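Local coordinates for walker-type atpase (Pyrococcus abyssi, PDB 2QEN), which probably binds and hydrolyses ATP, as a Walker-type P-loop ATPase, and is seen holding ADP and magnesium, its cellular role being unknown, at residues Y31-L36 and I167-S172; I58-R63 and F130-D135; E76-L81 and R109-R114. The protein carries 1 engineered substitution. All coordinates share one frame; numbering follows the deposited sequence.

Interaction 1: residues Y31-L36 and I167-S172; sequences YPLTLL and IILTGS
Leu169 O is gripped twice from the strand alongside: Leu36 N donates to it at 2.8 Å, tilted 25° from the carbonyl plane, and Leu35 CA sends its hydrogen to the same oxygen at 3.2 Å. Thr34 O is used in a similar way, taking Leu169 N at 2.9 Å and a CA-H contact from Ile168. The bonds Ile167 N to Pro32 O, Thr34 N to Ile167 O and Gly171 N to Leu36 O complete a parallel pairing in which the strand axes are inclined by 22°.

Side chains alternate between two faces. On that of Leu33, Ile167, Leu35 and Leu169, one methyl does much of the work: Leu33 CD2 touches Ile167 CG2 and, at 3.8 Å, the branch carbon CG of Leu169. Leu35 CD2 reaches Leu169 CB and CD1 further along the strand, so two leucine methyls of the strand alongside rest against Leu169. Helices 149-161 and 174-181 close over this face. On the opposite face Leu36 and Thr170 lie side by side, pointing the same way, with Leu36 CB 4.1 Å from Thr170 CG2. Thr170 has an unusual chi1 of 92°, which turns CG2 toward Leu36 and sends OG1 to Asp135 OD1 and Glu136 N, two residues of the magnesium site. Thr34 OG1 is met by Ser27 of helix 18-30, which packs on this side.

Strand 33-37 runs into the P-loop that holds ADP, and strand 165-171 lies between it and the strand ending in Asp135. This central position, with a polar residue at the strand's C-terminal end, is the arrangement of the ASCE class of P-loop ATPases; Thr170 probably sits where the sensor 1 residue of such enzymes does.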
ATOM      1  N   TYR A  31      10.876 -12.822 -12.012  1.00 31.59           N
ATOM      2  CA  TYR A  31      11.276 -13.064 -10.624  1.00 31.47           C
ATOM      3  C   TYR A  31      10.184 -13.818  -9.883  1.00 31.27           C
ATOM      4  O   TYR A  31       9.007 -13.573 -10.121  1.00 31.31           O
ATOM      5  CB  TYR A  31      11.541 -11.736  -9.881  1.00 31.99           C
ATOM      6  CG  TYR A  31      12.548 -10.834 -10.562  1.00 32.40           C
ATOM      7  CD1 TYR A  31      13.918 -11.075 -10.452  1.00 32.47           C
ATOM      8  CD2 TYR A  31      12.125  -9.760 -11.343  1.00 32.61           C
ATOM      9  CE1 TYR A  31      14.843 -10.257 -11.096  1.00 34.04           C
ATOM     10  CE2 TYR A  31      13.035  -8.933 -11.988  1.00 32.69           C
ATOM     11  CZ  TYR A  31      14.390  -9.181 -11.857  1.00 33.54           C
ATOM     12  OH  TYR A  31      15.291  -8.363 -12.499  1.00 33.95           O
ATOM     13  N   PRO A  32      10.568 -14.740  -8.979  1.00 31.21           N
ATOM     14  CA  PRO A  32       9.589 -15.417  -8.106  1.00 31.19           C
ATOM     15  C   PRO A  32       8.910 -14.456  -7.103  1.00 30.93           C
ATOM     16  O   PRO A  32       7.770 -14.705  -6.659  1.00 30.95           O
ATOM     17  CB  PRO A  32      10.446 -16.467  -7.364  1.00 31.24           C
ATOM     18  CG  PRO A  32      11.686 -16.635  -8.217  1.00 30.99           C
ATOM     19  CD  PRO A  32      11.937 -15.247  -8.756  1.00 31.26           C
ATOM     20  N   LEU A  33       9.608 -13.376  -6.776  1.00 30.03           N
ATOM     21  CA  LEU A  33       9.176 -12.413  -5.781  1.00 29.95           C
ATOM     22  C   LEU A  33       9.153 -10.996  -6.403  1.00 29.61           C
ATOM     23  O   LEU A  33      10.132 -10.570  -7.025  1.00 29.57           O
ATOM     24  CB  LEU A  33      10.169 -12.430  -4.611  1.00 30.33           C
ATOM     25  CG  LEU A  33       9.779 -12.220  -3.142  1.00 31.14           C
ATOM     26  CD1 LEU A  33      10.972 -11.672  -2.361  1.00 31.65           C
ATOM     27  CD2 LEU A  33       8.576 -11.362  -2.932  1.00 31.51           C
ATOM     28  N   THR A  34       8.054 -10.274  -6.198  1.00 28.86           N
ATOM     29  CA  THR A  34       7.852  -8.923  -6.756  1.00 28.62           C
ATOM     30  C   THR A  34       7.409  -7.990  -5.634  1.00 28.14           C
ATOM     31  O   THR A  34       6.590  -8.375  -4.804  1.00 28.93           O
ATOM     32  CB  THR A  34       6.786  -8.966  -7.891  1.00 28.70           C
ATOM     33  OG1 THR A  34       7.307  -9.712  -8.990  1.00 29.63           O
ATOM     34  CG2 THR A  34       6.390  -7.576  -8.395  1.00 28.93           C
ATOM     35  N   LEU A  35       7.966  -6.782  -5.594  1.00 27.45           N
ATOM     36  CA  LEU A  35       7.512  -5.752  -4.658  1.00 26.81           C
ATOM     37  C   LEU A  35       6.683  -4.693  -5.389  1.00 26.46           C
ATOM     38  O   LEU A  35       7.113  -4.158  -6.414  1.00 26.93           O
ATOM     39  CB  LEU A  35       8.688  -5.103  -3.895  1.00 26.49           C
ATOM     40  CG  LEU A  35       9.826  -6.012  -3.399  1.00 27.80           C
ATOM     41  CD1 LEU A  35      10.910  -5.224  -2.674  1.00 26.94           C
ATOM     42  CD2 LEU A  35       9.291  -7.148  -2.515  1.00 28.84           C
ATOM     43  N   LEU A  36       5.487  -4.412  -4.876  1.00 25.62           N
ATOM     44  CA  LEU A  36       4.662  -3.362  -5.430  1.00 24.94           C
ATOM     45  C   LEU A  36       4.662  -2.161  -4.481  1.00 24.90           C
ATOM     46  O   LEU A  36       4.139  -2.241  -3.369  1.00 25.11           O
ATOM     47  CB  LEU A  36       3.252  -3.870  -5.719  1.00 25.33           C
ATOM     48  CG  LEU A  36       2.306  -2.892  -6.418  1.00 24.34           C
ATOM     49  CD1 LEU A  36       2.660  -2.818  -7.886  1.00 22.89           C
ATOM     50  CD2 LEU A  36       0.858  -3.339  -6.234  1.00 23.94           C
ATOM     51  N   ILE A 167       4.924 -14.611  -5.579  1.00 30.19           N
ATOM     52  CA  ILE A 167       4.611 -13.857  -4.372  1.00 30.39           C
ATOM     53  C   ILE A 167       4.771 -12.365  -4.707  1.00 29.97           C
ATOM     54  O   ILE A 167       5.754 -11.968  -5.335  1.00 30.02           O
ATOM     55  CB  ILE A 167       5.499 -14.292  -3.177  1.00 30.17           C
ATOM     56  CG1 ILE A 167       5.156 -15.719  -2.727  1.00 30.68           C
ATOM     57  CG2 ILE A 167       5.384 -13.300  -1.985  1.00 30.06           C
ATOM     58  CD1 ILE A 167       6.054 -16.222  -1.619  1.00 30.90           C
ATOM     59  N   ILE A 168       3.752 -11.585  -4.362  1.00 29.76           N
ATOM     60  CA  ILE A 168       3.784 -10.134  -4.481  1.00 29.24           C
ATOM     61  C   ILE A 168       3.686  -9.582  -3.066  1.00 29.39           C
ATOM     62  O   ILE A 168       2.794  -9.977  -2.316  1.00 29.76           O
ATOM     63  CB  ILE A 168       2.601  -9.597  -5.332  1.00 29.57           C
ATOM     64  CG1 ILE A 168       2.678 -10.144  -6.762  1.00 28.56           C
ATOM     65  CG2 ILE A 168       2.590  -8.035  -5.357  1.00 28.58           C
ATOM     66  CD1 ILE A 168       1.422  -9.892  -7.594  1.00 28.50           C
ATOM     67  N   LEU A 169       4.611  -8.693  -2.708  1.00 29.05           N
ATOM     68  CA  LEU A 169       4.562  -7.955  -1.448  1.00 28.56           C
ATOM     69  C   LEU A 169       4.375  -6.480  -1.764  1.00 28.40           C
ATOM     70  O   LEU A 169       5.126  -5.898  -2.550  1.00 28.46           O
ATOM     71  CB  LEU A 169       5.855  -8.156  -0.631  1.00 28.32           C
ATOM     72  CG  LEU A 169       6.370  -9.588  -0.396  1.00 29.44           C
ATOM     73  CD1 LEU A 169       7.651  -9.524   0.417  1.00 30.61           C
ATOM     74  CD2 LEU A 169       5.353 -10.443   0.328  1.00 27.87           C
ATOM     75  N   THR A 170       3.358  -5.883  -1.175  1.00 28.43           N
ATOM     76  CA  THR A 170       3.120  -4.470  -1.373  1.00 29.33           C
ATOM     77  C   THR A 170       3.487  -3.753  -0.080  1.00 29.21           C
ATOM     78  O   THR A 170       3.499  -4.360   1.004  1.00 29.41           O
ATOM     79  CB  THR A 170       1.645  -4.129  -1.753  1.00 29.07           C
ATOM     80  OG1 THR A 170       0.899  -3.847  -0.564  1.00 30.72           O
ATOM     81  CG2 THR A 170       0.974  -5.265  -2.555  1.00 28.18           C
ATOM     82  N   GLY A 171       3.779  -2.467  -0.211  1.00 29.00           N
ATOM     83  CA  GLY A 171       4.066  -1.611   0.931  1.00 28.24           C
ATOM     84  C   GLY A 171       3.915  -0.142   0.585  1.00 27.70           C
ATOM     85  O   GLY A 171       4.429   0.328  -0.440  1.00 27.66           O
ATOM     86  N   SER A 172       3.175   0.568   1.429  1.00 27.03           N
ATOM     87  CA  SER A 172       3.149   2.029   1.413  1.00 26.87           C
ATOM     88  C   SER A 172       4.350   2.591   2.177  1.00 26.60           C
ATOM     89  O   SER A 172       4.853   3.663   1.841  1.00 26.74           O
ATOM     90  CB  SER A 172       1.848   2.552   2.022  1.00 26.77           C
ATOM     91  OG  SER A 172       0.714   2.078   1.297  1.00 28.25           O
TER

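Interaction 2: residues I58-R63 and F130-D135; sequences ILIDCR and FIVAFD
Ala133 and Ile60 share the straightest backbone bond here, Ile60 N to Ala133 O at 2.7 Å, with an N-H...O angle of 177°. Ala133 N to Ile58 O and Asp135 N to Ile60 O continue the parallel pairing, and Cys62 N, already in the helix, reaches Asp135 O at 3.0 Å.

Apolar contacts follow on both faces. Ile60 CD1 makes an off-centre CH-pi contact with the Phe134 ring, 4.2 Å from its centroid, while touching Val132 CG1. Its CG1 is anti to the carbonyl carbon (chi1 -60°), which carries that methyl across to the neighbouring strand. Cys62 SG meets the same ring at its edge, in plane, as a sulfur-aromatic contact. An alanine in place of Phe134 would probably leave Ile60 CD1 and Cys62 SG without their shared aromatic partner and open a gap beside both. On the other face, Leu59 CD1 lies 3.6 Å from Asp135 CB and also packs on Ala133 CB.

Among polar groups, a water donates to Asp135 OD2 at 2.7 Å and only weakly to Asp61 OD2. Asp135, of the magnesium site, is further fixed by Thr170 and Ser45; Asp61 OD1 caps Glu64 N at the start of helix 62-67.

Helix 74-84 packs on Ile58 and Ile60, helix 44-54 on Leu59 and Ala133, and strand 165-171 flanks strand 130-135 on its far side.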
ATOM      1  N   ILE A  58      -4.526 -15.029  -4.392  1.00 29.66           N
ATOM      2  CA  ILE A  58      -5.175 -14.544  -3.178  1.00 29.32           C
ATOM      3  C   ILE A  58      -4.475 -13.303  -2.624  1.00 29.06           C
ATOM      4  O   ILE A  58      -3.257 -13.131  -2.771  1.00 29.14           O
ATOM      5  CB  ILE A  58      -5.265 -15.642  -2.073  1.00 29.42           C
ATOM      6  CG1 ILE A  58      -3.893 -16.282  -1.827  1.00 28.83           C
ATOM      7  CG2 ILE A  58      -6.331 -16.660  -2.436  1.00 28.30           C
ATOM      8  CD1 ILE A  58      -3.913 -17.426  -0.812  1.00 29.72           C
ATOM      9  N   LEU A  59      -5.261 -12.432  -2.003  1.00 28.79           N
ATOM     10  CA  LEU A  59      -4.738 -11.208  -1.408  1.00 28.56           C
ATOM     11  C   LEU A  59      -4.940 -11.274   0.103  1.00 28.09           C
ATOM     12  O   LEU A  59      -6.076 -11.373   0.590  1.00 26.96           O
ATOM     13  CB  LEU A  59      -5.409  -9.958  -2.027  1.00 28.60           C
ATOM     14  CG  LEU A  59      -5.000  -8.537  -1.593  1.00 28.95           C
ATOM     15  CD1 LEU A  59      -3.510  -8.417  -1.583  1.00 30.32           C
ATOM     16  CD2 LEU A  59      -5.573  -7.455  -2.546  1.00 29.22           C
ATOM     17  N   ILE A  60      -3.826 -11.234   0.832  1.00 27.98           N
ATOM     18  CA  ILE A  60      -3.851 -11.209   2.294  1.00 27.90           C
ATOM     19  C   ILE A  60      -3.540  -9.800   2.802  1.00 27.72           C
ATOM     20  O   ILE A  60      -2.455  -9.282   2.568  1.00 27.48           O
ATOM     21  CB  ILE A  60      -2.856 -12.221   2.888  1.00 28.45           C
ATOM     22  CG1 ILE A  60      -3.207 -13.639   2.414  1.00 29.62           C
ATOM     23  CG2 ILE A  60      -2.872 -12.171   4.435  1.00 28.07           C
ATOM     24  CD1 ILE A  60      -2.022 -14.498   2.185  1.00 33.64           C
ATOM     25  N   ASP A  61      -4.506  -9.201   3.498  1.00 27.65           N
ATOM     26  CA  ASP A  61      -4.368  -7.876   4.099  1.00 27.81           C
ATOM     27  C   ASP A  61      -3.641  -7.983   5.453  1.00 27.74           C
ATOM     28  O   ASP A  61      -4.245  -8.315   6.481  1.00 26.59           O
ATOM     29  CB  ASP A  61      -5.745  -7.211   4.266  1.00 27.98           C
ATOM     30  CG  ASP A  61      -5.647  -5.704   4.554  1.00 30.50           C
ATOM     31  OD1 ASP A  61      -4.655  -5.256   5.179  1.00 33.09           O
ATOM     32  OD2 ASP A  61      -6.566  -4.958   4.150  1.00 33.24           O
ATOM     33  N   CYS A  62      -2.337  -7.704   5.415  1.00 27.73           N
ATOM     34  CA  CYS A  62      -1.451  -7.804   6.572  1.00 27.93           C
ATOM     35  C   CYS A  62      -1.731  -6.737   7.631  1.00 28.20           C
ATOM     36  O   CYS A  62      -1.545  -6.984   8.826  1.00 27.95           O
ATOM     37  CB  CYS A  62       0.012  -7.741   6.121  1.00 27.50           C
ATOM     38  SG  CYS A  62       0.450  -9.068   4.961  1.00 28.82           S
ATOM     39  N   ARG A  63      -2.177  -5.556   7.199  1.00 28.77           N
ATOM     40  CA  ARG A  63      -2.555  -4.508   8.140  1.00 30.11           C
ATOM     41  C   ARG A  63      -3.795  -4.908   8.959  1.00 30.38           C
ATOM     42  O   ARG A  63      -3.802  -4.775  10.191  1.00 30.68           O
ATOM     43  CB  ARG A  63      -2.755  -3.163   7.419  1.00 30.36           C
ATOM     44  CG  ARG A  63      -3.277  -2.052   8.328  1.00 32.74           C
ATOM     45  CD  ARG A  63      -2.568  -0.756   8.034  1.00 37.37           C
ATOM     46  NE  ARG A  63      -3.292   0.435   8.481  1.00 42.13           N
ATOM     47  CZ  ARG A  63      -3.300   0.919   9.725  1.00 41.62           C
ATOM     48  NH1 ARG A  63      -2.653   0.299  10.710  1.00 40.39           N
ATOM     49  NH2 ARG A  63      -3.987   2.024   9.980  1.00 40.70           N
ATOM     50  N   PHE A 130       0.285 -19.767  -9.657  1.00 32.04           N
ATOM     51  CA  PHE A 130      -0.611 -19.261  -8.620  1.00 31.40           C
ATOM     52  C   PHE A 130       0.038 -18.094  -7.854  1.00 31.40           C
ATOM     53  O   PHE A 130       1.209 -18.175  -7.459  1.00 31.89           O
ATOM     54  CB  PHE A 130      -1.069 -20.383  -7.677  1.00 30.80           C
ATOM     55  CG  PHE A 130      -2.179 -19.979  -6.751  1.00 30.51           C
ATOM     56  CD1 PHE A 130      -3.495 -20.050  -7.156  1.00 29.02           C
ATOM     57  CD2 PHE A 130      -1.894 -19.498  -5.462  1.00 31.30           C
ATOM     58  CE1 PHE A 130      -4.523 -19.651  -6.300  1.00 30.70           C
ATOM     59  CE2 PHE A 130      -2.920 -19.109  -4.597  1.00 30.38           C
ATOM     60  CZ  PHE A 130      -4.241 -19.198  -5.017  1.00 29.07           C
ATOM     61  N   ILE A 131      -0.721 -17.016  -7.650  1.00 30.71           N
ATOM     62  CA  ILE A 131      -0.207 -15.841  -6.946  1.00 30.87           C
ATOM     63  C   ILE A 131      -0.677 -15.753  -5.486  1.00 30.63           C
ATOM     64  O   ILE A 131      -1.867 -15.868  -5.194  1.00 29.81           O
ATOM     65  CB  ILE A 131      -0.530 -14.504  -7.694  1.00 31.16           C
ATOM     66  CG1 ILE A 131       0.002 -14.535  -9.138  1.00 30.98           C
ATOM     67  CG2 ILE A 131       0.028 -13.263  -6.922  1.00 31.11           C
ATOM     68  CD1 ILE A 131      -0.834 -13.687 -10.114  1.00 28.94           C
ATOM     69  N   VAL A 132       0.279 -15.548  -4.578  1.00 30.13           N
ATOM     70  CA  VAL A 132      -0.035 -15.182  -3.199  1.00 29.63           C
ATOM     71  C   VAL A 132       0.452 -13.769  -2.984  1.00 29.40           C
ATOM     72  O   VAL A 132       1.637 -13.496  -3.117  1.00 29.09           O
ATOM     73  CB  VAL A 132       0.621 -16.124  -2.148  1.00 29.94           C
ATOM     74  CG1 VAL A 132       0.212 -15.700  -0.716  1.00 28.51           C
ATOM     75  CG2 VAL A 132       0.230 -17.557  -2.409  1.00 30.25           C
ATOM     76  N   ALA A 133      -0.479 -12.861  -2.692  1.00 30.08           N
ATOM     77  CA  ALA A 133      -0.148 -11.453  -2.462  1.00 30.06           C
ATOM     78  C   ALA A 133      -0.367 -11.024  -1.014  1.00 29.78           C
ATOM     79  O   ALA A 133      -1.411 -11.281  -0.421  1.00 29.32           O
ATOM     80  CB  ALA A 133      -0.922 -10.562  -3.405  1.00 30.16           C
ATOM     81  N   PHE A 134       0.649 -10.382  -0.459  1.00 29.56           N
ATOM     82  CA  PHE A 134       0.596  -9.830   0.882  1.00 29.40           C
ATOM     83  C   PHE A 134       0.516  -8.299   0.782  1.00 29.15           C
ATOM     84  O   PHE A 134       1.472  -7.632   0.388  1.00 28.23           O
ATOM     85  CB  PHE A 134       1.826 -10.276   1.686  1.00 29.41           C
ATOM     86  CG  PHE A 134       1.873 -11.763   1.970  1.00 31.47           C
ATOM     87  CD1 PHE A 134       2.470 -12.644   1.067  1.00 32.06           C
ATOM     88  CD2 PHE A 134       1.329 -12.281   3.144  1.00 33.59           C
ATOM     89  CE1 PHE A 134       2.522 -14.009   1.316  1.00 32.45           C
ATOM     90  CE2 PHE A 134       1.379 -13.669   3.416  1.00 34.06           C
ATOM     91  CZ  PHE A 134       1.976 -14.530   2.501  1.00 33.12           C
ATOM     92  N   ASP A 135      -0.639  -7.751   1.128  1.00 29.37           N
ATOM     93  CA  ASP A 135      -0.847  -6.314   1.061  1.00 29.77           C
ATOM     94  C   ASP A 135      -0.329  -5.671   2.326  1.00 29.34           C
ATOM     95  O   ASP A 135      -0.720  -6.062   3.423  1.00 29.60           O
ATOM     96  CB  ASP A 135      -2.335  -5.987   0.865  1.00 30.39           C
ATOM     97  CG  ASP A 135      -2.553  -4.775  -0.037  1.00 32.74           C
ATOM     98  OD1 ASP A 135      -1.557  -4.069  -0.401  1.00 33.22           O
ATOM     99  OD2 ASP A 135      -3.726  -4.545  -0.405  1.00 35.72           O
TER
HETATM  100  O   HOH W   1      -5.858  -5.590   0.904  1.00 43.99           O

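Interaction 3: residues E76-L81 and R109-R114; sequences ELIKEL and RKLSLR
In Ile78, CG1 stands anti to the carbonyl carbon (chi1 -63°) and the chain is extended beyond it (chi2 -179°), which drives CD1 end-on into the backbone of the other segment. There CD1 lies 3.3 Å from Leu111 O, a close approach of a methyl to a carbonyl oxygen. Leu113 has a comparable first torsion, chi1 -70°, and its CD2 is thereby brought back to the helix although its CB starts off past it.

That one methyl, Leu113 CD2, lodges against two neighbours at once. Leu77 CD1 meets it at 3.7 Å, the two side chains crossing at about a right angle, and Ile78 CG1 at 3.8 Å. The second branch of Ile78 adds to the hold on Leu111: CG2 touches Leu111 CD1 at 3.9 Å, so Leu111 is touched by both branches of the isoleucine, at CG2 and through CD1, and Leu113 by CG1.

The arrangement is a helix flank packed against the start of another helix: residues 76-81 belong to helix 74-84, and Ser112 is the N-cap of helix 113-127. Its OG caps a backbone N in the first turn, while its own N is taken by Glu115 OE1, the reciprocal pattern of a capping box.

The contact between the two segments is apolar. Leu111 O, beside the Ile78 methyl, receives a weak hydrogen bond from Arg74. Tyr143 packs on both Leu77 and Leu113, as does helix 149-161 through Leu151 and Leu154, while Phe103 and Leu106 cover Leu111.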
ATOM      1  N   GLU A  76      -3.682 -17.538  13.042  1.00 28.51           N
ATOM      2  CA  GLU A  76      -4.468 -16.457  12.445  1.00 28.18           C
ATOM      3  C   GLU A  76      -4.162 -16.256  10.963  1.00 28.13           C
ATOM      4  O   GLU A  76      -5.076 -16.091  10.152  1.00 28.47           O
ATOM      5  CB  GLU A  76      -4.233 -15.153  13.213  1.00 28.23           C
ATOM      6  CG  GLU A  76      -5.034 -15.036  14.509  1.00 28.15           C
ATOM      7  CD  GLU A  76      -4.445 -14.038  15.495  1.00 28.01           C
ATOM      8  OE1 GLU A  76      -3.413 -13.414  15.173  1.00 27.64           O
ATOM      9  OE2 GLU A  76      -5.015 -13.883  16.602  1.00 28.82           O
ATOM     10  N   LEU A  77      -2.873 -16.249  10.625  1.00 27.89           N
ATOM     11  CA  LEU A  77      -2.430 -16.128   9.254  1.00 27.92           C
ATOM     12  C   LEU A  77      -2.988 -17.287   8.441  1.00 27.71           C
ATOM     13  O   LEU A  77      -3.542 -17.085   7.364  1.00 27.58           O
ATOM     14  CB  LEU A  77      -0.896 -16.147   9.182  1.00 28.06           C
ATOM     15  CG  LEU A  77      -0.148 -15.371   8.077  1.00 28.94           C
ATOM     16  CD1 LEU A  77       1.146 -16.070   7.707  1.00 27.94           C
ATOM     17  CD2 LEU A  77      -0.952 -15.078   6.814  1.00 27.46           C
ATOM     18  N   ILE A  78      -2.842 -18.502   8.957  1.00 27.91           N
ATOM     19  CA  ILE A  78      -3.329 -19.690   8.241  1.00 28.49           C
ATOM     20  C   ILE A  78      -4.861 -19.654   8.053  1.00 28.32           C
ATOM     21  O   ILE A  78      -5.360 -19.927   6.952  1.00 28.43           O
ATOM     22  CB  ILE A  78      -2.790 -21.011   8.850  1.00 28.34           C
ATOM     23  CG1 ILE A  78      -1.255 -21.027   8.709  1.00 29.41           C
ATOM     24  CG2 ILE A  78      -3.411 -22.220   8.152  1.00 28.22           C
ATOM     25  CD1 ILE A  78      -0.572 -22.241   9.234  1.00 31.21           C
ATOM     26  N   LYS A  79      -5.580 -19.269   9.105  1.00 27.69           N
ATOM     27  CA  LYS A  79      -7.037 -19.111   9.035  1.00 28.31           C
ATOM     28  C   LYS A  79      -7.450 -18.093   7.950  1.00 28.44           C
ATOM     29  O   LYS A  79      -8.458 -18.296   7.260  1.00 28.12           O
ATOM     30  CB  LYS A  79      -7.623 -18.726  10.412  1.00 27.79           C
ATOM     31  CG  LYS A  79      -9.152 -18.830  10.509  1.00 28.38           C
ATOM     32  CD  LYS A  79      -9.684 -18.401  11.893  1.00 28.37           C
ATOM     33  CE  LYS A  79     -11.201 -18.151  11.866  1.00 29.04           C
ATOM     34  NZ  LYS A  79     -11.777 -17.742  13.199  1.00 28.48           N
ATOM     35  N   GLU A  80      -6.667 -17.016   7.810  1.00 28.82           N
ATOM     36  CA  GLU A  80      -6.875 -15.991   6.758  1.00 29.47           C
ATOM     37  C   GLU A  80      -6.580 -16.498   5.329  1.00 29.15           C
ATOM     38  O   GLU A  80      -7.313 -16.188   4.398  1.00 29.21           O
ATOM     39  CB  GLU A  80      -6.089 -14.704   7.067  1.00 29.35           C
ATOM     40  CG  GLU A  80      -6.357 -13.528   6.122  1.00 31.71           C
ATOM     41  CD  GLU A  80      -7.760 -12.924   6.250  1.00 36.20           C
ATOM     42  OE1 GLU A  80      -8.387 -13.023   7.337  1.00 37.38           O
ATOM     43  OE2 GLU A  80      -8.233 -12.322   5.254  1.00 38.86           O
ATOM     44  N   LEU A  81      -5.510 -17.263   5.155  1.00 29.59           N
ATOM     45  CA  LEU A  81      -5.275 -17.977   3.887  1.00 30.16           C
ATOM     46  C   LEU A  81      -6.449 -18.888   3.513  1.00 30.26           C
ATOM     47  O   LEU A  81      -6.879 -18.909   2.358  1.00 30.32           O
ATOM     48  CB  LEU A  81      -3.997 -18.804   3.955  1.00 29.86           C
ATOM     49  CG  LEU A  81      -2.656 -18.078   3.859  1.00 31.47           C
ATOM     50  CD1 LEU A  81      -1.554 -18.862   4.572  1.00 30.15           C
ATOM     51  CD2 LEU A  81      -2.290 -17.847   2.404  1.00 32.53           C
ATOM     52  N   ARG A 109      -4.556 -24.673  13.702  1.00 35.69           N
ATOM     53  CA  ARG A 109      -3.678 -25.128  14.797  1.00 35.86           C
ATOM     54  C   ARG A 109      -2.665 -26.193  14.381  1.00 35.72           C
ATOM     55  O   ARG A 109      -1.558 -26.246  14.918  1.00 35.87           O
ATOM     56  CB  ARG A 109      -4.514 -25.701  15.950  1.00 35.77           C
ATOM     57  CG  ARG A 109      -5.042 -24.679  16.937  1.00 36.25           C
ATOM     58  CD  ARG A 109      -5.715 -25.347  18.136  1.00 36.58           C
ATOM     59  NE  ARG A 109      -6.120 -24.364  19.143  1.00 38.04           N
ATOM     60  CZ  ARG A 109      -6.822 -24.643  20.239  1.00 38.50           C
ATOM     61  NH1 ARG A 109      -7.212 -25.886  20.496  1.00 39.21           N
ATOM     62  NH2 ARG A 109      -7.133 -23.670  21.088  1.00 38.80           N
ATOM     63  N   LYS A 110      -3.058 -27.048  13.437  1.00 35.43           N
ATOM     64  CA  LYS A 110      -2.270 -28.226  13.078  1.00 35.00           C
ATOM     65  C   LYS A 110      -1.644 -28.182  11.668  1.00 34.41           C
ATOM     66  O   LYS A 110      -1.205 -29.214  11.143  1.00 34.53           O
ATOM     67  CB  LYS A 110      -3.121 -29.481  13.284  1.00 34.98           C
ATOM     68  CG  LYS A 110      -3.560 -29.661  14.745  1.00 35.86           C
ATOM     69  CD  LYS A 110      -4.313 -30.963  14.986  1.00 35.66           C
ATOM     70  CE  LYS A 110      -4.669 -31.148  16.467  1.00 36.73           C
ATOM     71  NZ  LYS A 110      -5.486 -30.030  17.044  1.00 36.71           N
ATOM     72  N   LEU A 111      -1.586 -26.991  11.070  1.00 33.56           N
ATOM     73  CA  LEU A 111      -0.981 -26.802   9.742  1.00 32.99           C
ATOM     74  C   LEU A 111       0.307 -25.979   9.819  1.00 32.50           C
ATOM     75  O   LEU A 111       0.406 -25.052  10.619  1.00 32.57           O
ATOM     76  CB  LEU A 111      -1.962 -26.099   8.780  1.00 32.91           C
ATOM     77  CG  LEU A 111      -3.090 -26.885   8.098  1.00 32.94           C
ATOM     78  CD1 LEU A 111      -4.150 -25.953   7.527  1.00 32.31           C
ATOM     79  CD2 LEU A 111      -2.547 -27.811   7.015  1.00 32.19           C
ATOM     80  N   SER A 112       1.288 -26.318   8.986  1.00 31.65           N
ATOM     81  CA  SER A 112       2.464 -25.470   8.804  1.00 30.90           C
ATOM     82  C   SER A 112       2.300 -24.572   7.572  1.00 30.90           C
ATOM     83  O   SER A 112       1.556 -24.895   6.641  1.00 30.82           O
ATOM     84  CB  SER A 112       3.746 -26.304   8.699  1.00 30.90           C
ATOM     85  OG  SER A 112       3.942 -26.829   7.402  1.00 30.16           O
ATOM     86  N   LEU A 113       3.000 -23.441   7.578  1.00 30.23           N
ATOM     87  CA  LEU A 113       2.997 -22.532   6.447  1.00 29.94           C
ATOM     88  C   LEU A 113       3.527 -23.184   5.174  1.00 29.51           C
ATOM     89  O   LEU A 113       3.005 -22.956   4.090  1.00 28.70           O
ATOM     90  CB  LEU A 113       3.816 -21.283   6.777  1.00 30.29           C
ATOM     91  CG  LEU A 113       3.256 -20.308   7.813  1.00 30.54           C
ATOM     92  CD1 LEU A 113       4.331 -19.294   8.108  1.00 32.61           C
ATOM     93  CD2 LEU A 113       1.983 -19.617   7.304  1.00 31.72           C
ATOM     94  N   ARG A 114       4.574 -23.987   5.326  1.00 29.54           N
ATOM     95  CA  ARG A 114       5.210 -24.675   4.218  1.00 30.07           C
ATOM     96  C   ARG A 114       4.280 -25.685   3.530  1.00 29.89           C
ATOM     97  O   ARG A 114       4.245 -25.750   2.304  1.00 29.27           O
ATOM     98  CB  ARG A 114       6.453 -25.380   4.728  1.00 30.80           C
ATOM     99  CG  ARG A 114       7.503 -25.601   3.694  1.00 32.05           C
ATOM    100  CD  ARG A 114       8.864 -25.261   4.272  1.00 32.62           C
ATOM    101  NE  ARG A 114       9.863 -26.169   3.728  1.00 35.63           N
ATOM    102  CZ  ARG A 114      11.176 -25.981   3.780  1.00 35.65           C
ATOM    103  NH1 ARG A 114      11.700 -24.899   4.342  1.00 35.66           N
ATOM    104  NH2 ARG A 114      11.960 -26.894   3.253  1.00 37.22           N
TER

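Interactions 1 and 2 belong to one parallel sheet, ordered 57-61, 130-135, 165-171, 33-37, 196-199, and join neighbouring strand pairs; the centres of the two contacts lie about 10 Å apart. They meet at the adjoining strands 130-135 and 165-171, beside the magnesium site. Interaction 3 lies outside the sheet, about 14 Å from interaction 2 and about 21 Å from interaction 1, centre to centre; helix 74-84 joins it to interaction 2, Leu81 CD2 packing 3.4 Å from Ile60 CD1. Along the chain, interaction 1 spans interaction 2, which in turn spans interaction 3. Thus the chain between the two strands of interaction 1 supplies two further strands of the same sheet (interaction 2) and the helices packed outside it (interaction 3).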